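Local coordinates for protein phosphoglycerate kinase (Coxiella burnetii, PDB 4NG4) that transfers a phosphate group between ATP and 3-phosphoglycerate, the reversible kinase step of glycolysis that links 3-phosphoglycerate to 1,3-bisphosphoglycerate, at residues 244-247 with 248-251; 255-258 with 259-263. All coordinates share one frame; numbering follows the deposited sequence.

Contact 1 (244-247 with 248-251)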
loop_
_atom_site.group_PDB
_atom_site.type_symbol
_atom_site.label_atom_id
_atom_site.label_comp_id
_atom_site.label_asym_id
_atom_site.label_seq_id
_atom_site.Cartn_x
_atom_site.Cartn_y
_atom_site.Cartn_z
ATOM N N LEU A 244 24.133 -4.313 -6.517
ATOM C CA LEU A 244 23.422 -3.110 -6.150
ATOM C C LEU A 244 23.525 -2.893 -4.639
ATOM O O LEU A 244 23.269 -3.812 -3.849
ATOM C CB LEU A 244 21.961 -3.213 -6.557
ATOM C CG LEU A 244 21.256 -1.853 -6.729
ATOM C CD1 LEU A 244 21.826 -1.100 -7.954
ATOM C CD2 LEU A 244 19.742 -2.024 -6.824
ATOM N N CYS A 245 23.951 -1.693 -4.254
ATOM C CA CYS A 245 24.105 -1.306 -2.861
ATOM C C CYS A 245 24.135 0.207 -2.745
ATOM O O CYS A 245 24.444 0.915 -3.702
ATOM C CB CYS A 245 25.392 -1.878 -2.260
ATOM S SG CYS A 245 26.926 -1.039 -2.805
ATOM N N GLU A 246 23.821 0.698 -1.556
ATOM C CA GLU A 246 23.890 2.120 -1.284
ATOM C C GLU A 246 24.977 2.331 -0.260
ATOM O O GLU A 246 24.737 2.160 0.938
ATOM C CB GLU A 246 22.541 2.649 -0.789
ATOM C CG GLU A 246 21.519 2.807 -1.889
ATOM C CD GLU A 246 20.230 3.466 -1.434
ATOM O OE1 GLU A 246 19.587 2.932 -0.500
ATOM O OE2 GLU A 246 19.842 4.499 -2.040
ATOM N N ASN A 247 26.177 2.674 -0.740
ATOM C CA ASN A 247 27.330 2.945 0.125
ATOM C C ASN A 247 27.037 4.000 1.168
ATOM O O ASN A 247 27.554 3.949 2.283
ATOM C CB ASN A 247 28.529 3.430 -0.699
ATOM C CG ASN A 247 29.350 2.295 -1.308
ATOM O OD1 ASN A 247 28.841 1.213 -1.594
ATOM N ND2 ASN A 247 30.627 2.548 -1.511
ATOM N N GLU A 248 26.219 4.976 0.812
ATOM C CA GLU A 248 25.986 6.100 1.710
ATOM C C GLU A 248 25.144 5.748 2.924
ATOM O O GLU A 248 25.014 6.560 3.843
ATOM C CB GLU A 248 25.421 7.301 0.944
ATOM C CG GLU A 248 26.540 8.265 0.513
ATOM C CD GLU A 248 26.161 9.145 -0.638
ATOM O OE1 GLU A 248 24.972 9.187 -0.985
ATOM O OE2 GLU A 248 27.057 9.804 -1.195
ATOM N N TRP A 249 24.617 4.524 2.940
ATOM C CA TRP A 249 23.763 4.046 4.025
ATOM C C TRP A 249 24.374 2.842 4.749
ATOM O O TRP A 249 23.691 2.174 5.523
ATOM C CB TRP A 249 22.374 3.692 3.464
ATOM C CG TRP A 249 21.603 4.895 3.032
ATOM C CD1 TRP A 249 21.717 5.571 1.858
ATOM C CD2 TRP A 249 20.603 5.579 3.788
ATOM N NE1 TRP A 249 20.851 6.640 1.835
ATOM C CE2 TRP A 249 20.156 6.664 3.010
ATOM C CE3 TRP A 249 20.042 5.375 5.047
ATOM C CZ2 TRP A 249 19.174 7.528 3.444
ATOM C CZ3 TRP A 249 19.075 6.237 5.479
ATOM C CH2 TRP A 249 18.646 7.304 4.682
ATOM N N LEU A 250 25.660 2.583 4.522
ATOM C CA LEU A 250 26.345 1.482 5.202
ATOM C C LEU A 250 26.390 1.707 6.715
ATOM O O LEU A 250 26.156 0.786 7.489
ATOM C CB LEU A 250 27.759 1.300 4.657
ATOM C CG LEU A 250 27.829 0.997 3.156
ATOM C CD1 LEU A 250 29.295 1.042 2.647
ATOM C CD2 LEU A 250 27.114 -0.315 2.808
ATOM N N ASP A 251 26.700 2.926 7.138
ATOM C CA ASP A 251 26.653 3.263 8.558
ATOM C C ASP A 251 25.248 3.081 9.135
ATOM O O ASP A 251 25.094 2.635 10.278
ATOM C CB ASP A 251 27.107 4.709 8.799
ATOM C CG ASP A 251 28.576 4.918 8.523
ATOM O OD1 ASP A 251 29.292 3.923 8.307
ATOM O OD2 ASP A 251 29.012 6.085 8.536
#
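Glu246 and Asn247 each offer a backbone carbonyl to an amide three residues on, folding the chain into a short 3-10 type turn. Trp249 N donates to Glu246 O at 3.1 Å, and Leu250 N donates to Asn247 O at 3.2 Å. Both bonds are fairly straight at the hydrogen, yet each donor stands well above the plane of its carbonyl, in keeping with a tight turn rather than with regular alpha-helical bonding. The tight part lies where Leu250 covers the backbone of Asn247. With chi1 at -59°, CG of Leu250 stands opposite its own carbonyl carbon and leans back over the preceding turn, where Leu250 CG comes within 3.6 Å and Leu250 CD1 within 3.7 Å of Asn247 CA. The two side chains run alongside each other. Glu246 and Trp249 touch more lightly, pointing the same way with carboxylate and indole planes 18° apart; of the indole, CD1 alone takes part, 4.0 Å from Glu246 CB. Glu246 OE2 is hydrogen-bonded to Ser206 OG, while Glu248 projects outward on the exposed side. Trp249 occupies the N-cap position of helix 250-263. Lys234 of helix 227-235 binds Asn247 OD1, Thr231 OG1 is hydrogen-bonded to Glu246 N, and Leu250 rests on both helix residues, so the turn joins the ADP-contacting loop at Leu244 to helix 250-263 against helix 227-235.

Contact 2 (255-258 with 259-263)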
loop_
_atom_site.group_PDB
_atom_site.type_symbol
_atom_site.label_atom_id
_atom_site.label_comp_id
_atom_site.label_asym_id
_atom_site.label_seq_id
_atom_site.Cartn_x
_atom_site.Cartn_y
_atom_site.Cartn_z
ATOM N N GLN A 255 24.373 0.283 11.992
ATOM C CA GLN A 255 23.752 0.670 13.248
ATOM C C GLN A 255 22.402 -0.001 13.436
ATOM O O GLN A 255 22.011 -0.312 14.554
ATOM C CB GLN A 255 23.569 2.173 13.291
ATOM C CG GLN A 255 23.176 2.704 14.644
ATOM C CD GLN A 255 22.579 4.070 14.536
ATOM O OE1 GLN A 255 21.411 4.230 14.154
ATOM N NE2 GLN A 255 23.379 5.081 14.854
ATOM N N PHE A 256 21.675 -0.205 12.348
ATOM C CA PHE A 256 20.402 -0.909 12.435
ATOM C C PHE A 256 20.621 -2.376 12.823
ATOM O O PHE A 256 19.870 -2.933 13.626
ATOM C CB PHE A 256 19.628 -0.818 11.126
ATOM C CG PHE A 256 18.306 -1.500 11.180
ATOM C CD1 PHE A 256 18.204 -2.857 10.948
ATOM C CD2 PHE A 256 17.172 -0.800 11.518
ATOM C CE1 PHE A 256 16.982 -3.496 11.021
ATOM C CE2 PHE A 256 15.962 -1.430 11.607
ATOM C CZ PHE A 256 15.863 -2.785 11.359
ATOM N N TRP A 257 21.659 -2.987 12.255
ATOM C CA TRP A 257 22.045 -4.362 12.611
ATOM C C TRP A 257 22.277 -4.464 14.109
ATOM O O TRP A 257 21.844 -5.423 14.737
ATOM C CB TRP A 257 23.314 -4.838 11.858
ATOM C CG TRP A 257 23.539 -6.328 12.055
ATOM C CD1 TRP A 257 22.998 -7.358 11.318
ATOM C CD2 TRP A 257 24.311 -6.942 13.079
ATOM N NE1 TRP A 257 23.397 -8.567 11.822
ATOM C CE2 TRP A 257 24.200 -8.342 12.907
ATOM C CE3 TRP A 257 25.080 -6.448 14.131
ATOM C CZ2 TRP A 257 24.853 -9.250 13.736
ATOM C CZ3 TRP A 257 25.726 -7.347 14.955
ATOM C CH2 TRP A 257 25.614 -8.737 14.748
ATOM N N GLU A 258 22.970 -3.474 14.667
ATOM C CA GLU A 258 23.307 -3.481 16.091
ATOM C C GLU A 258 22.067 -3.300 16.975
ATOM O O GLU A 258 21.885 -4.028 17.936
ATOM C CB GLU A 258 24.350 -2.411 16.388
ATOM C CG GLU A 258 25.702 -2.730 15.755
ATOM C CD GLU A 258 26.742 -1.627 15.951
ATOM O OE1 GLU A 258 26.424 -0.606 16.625
ATOM O OE2 GLU A 258 27.876 -1.791 15.425
ATOM N N LYS A 259 21.212 -2.345 16.622
ATOM C CA LYS A 259 19.936 -2.155 17.299
ATOM C C LYS A 259 19.164 -3.458 17.365
ATOM O O LYS A 259 18.540 -3.772 18.382
ATOM C CB LYS A 259 19.076 -1.136 16.550
ATOM C CG LYS A 259 19.312 0.346 16.901
ATOM C CD LYS A 259 19.088 1.220 15.653
ATOM C CE LYS A 259 18.333 2.504 15.901
ATOM N NZ LYS A 259 17.690 2.939 14.636
ATOM N N ALA A 260 19.187 -4.201 16.264
ATOM C CA ALA A 260 18.512 -5.488 16.208
ATOM C C ALA A 260 19.122 -6.454 17.211
ATOM O O ALA A 260 18.404 -7.144 17.938
ATOM C CB ALA A 260 18.573 -6.055 14.816
ATOM N N ALA A 261 20.442 -6.475 17.269
ATOM C CA ALA A 261 21.150 -7.366 18.172
ATOM C C ALA A 261 20.700 -7.179 19.628
ATOM O O ALA A 261 20.313 -8.145 20.278
ATOM C CB ALA A 261 22.640 -7.170 18.040
ATOM N N GLU A 262 20.715 -5.948 20.130
ATOM C CA GLU A 262 20.379 -5.709 21.540
ATOM C C GLU A 262 18.889 -5.802 21.866
ATOM O O GLU A 262 18.507 -5.908 23.023
ATOM C CB GLU A 262 20.936 -4.373 22.026
ATOM C CG GLU A 262 20.274 -3.136 21.483
ATOM C CD GLU A 262 20.831 -1.879 22.131
ATOM O OE1 GLU A 262 20.547 -1.650 23.335
ATOM O OE2 GLU A 262 21.555 -1.127 21.427
ATOM N N LYS A 263 18.050 -5.754 20.844
ATOM C CA LYS A 263 16.631 -6.031 20.999
ATOM C C LYS A 263 16.356 -7.527 20.866
ATOM O O LYS A 263 15.260 -7.980 21.132
ATOM C CB LYS A 263 15.831 -5.280 19.943
ATOM C CG LYS A 263 15.778 -3.791 20.140
ATOM C CD LYS A 263 15.036 -3.137 18.983
ATOM C CE LYS A 263 14.671 -1.700 19.290
ATOM N NZ LYS A 263 15.884 -0.838 19.466
#
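Lys259 reaches back along the helix to Gln255, one turn earlier, and its aliphatic chain can be traced over the backbone of that turn. Lys259 CB lies 3.5 Å from Phe256 O, and Lys259 CG is 3.6 Å from Gln255 O. Bends at chi2 (147°) and chi3 (138°) carry the chain onward, keeping Lys259 CD 3.5 Å from Gln255 O. Beyond it, Lys259 CE approaches Gln255 OE1 at 3.9 Å, and Lys259 NZ ends 4.0 Å from Gln255 OE1, a proximity too long to count as a hydrogen bond. The two side chains cross at a slant, Gln255 meeting the end of the lysine through its amide oxygen alone; outside this pair, Lys259 NZ forms a long, weak ion pair with Glu213. Beneath them the backbone supplies the regular bonding. Amides of Lys259, Ala260, Ala261 and Glu262 donate to the carbonyls of Gln255, Phe256, Trp257 and Glu258 respectively. The first is nearly straight, with an N-H...O angle of 171°, and in the last the amide of Glu262 approaches almost in line with the carbonyl bond of Glu258. On another face, Trp257 CZ3 lies 4.4 Å from Ala261 CB, a light apolar touch. Phe256 and Ala260 form the buried face: Phe256 packs on Leu212 and Leu216 of helix 209-216, and both meet Leu267, whereas Gln255, Trp257, Glu258, Ala261 and Glu262 are exposed. Four successive i to i+4 bonds and this division between buried and exposed residues are the marks of an amphipathic alpha-helix, here a peripheral helix of the alpha/beta nucleotide-binding domain of phosphoglycerate kinase.

In the fold
Both contacts use helix 250-263, with contact 1 at its start and contact 2 farther along; their centres lie about 17 Å apart. Contact 1 is a surface contact with no buried residue among those touching, and its i to i+3 bonds form the turn leading into the helix. Contact 2 has regular i to i+4 bonding and is partly buried, through Phe256 and Ala260. Their neighbours differ too: polar bonds to helix 227-235 and Ser206, as well as Leu250 packing on helix 227-235, hold 244-251, whose Leu244 touches ADP, whereas largely apolar packing on helix 209-216 and Leu267 seats 255-263.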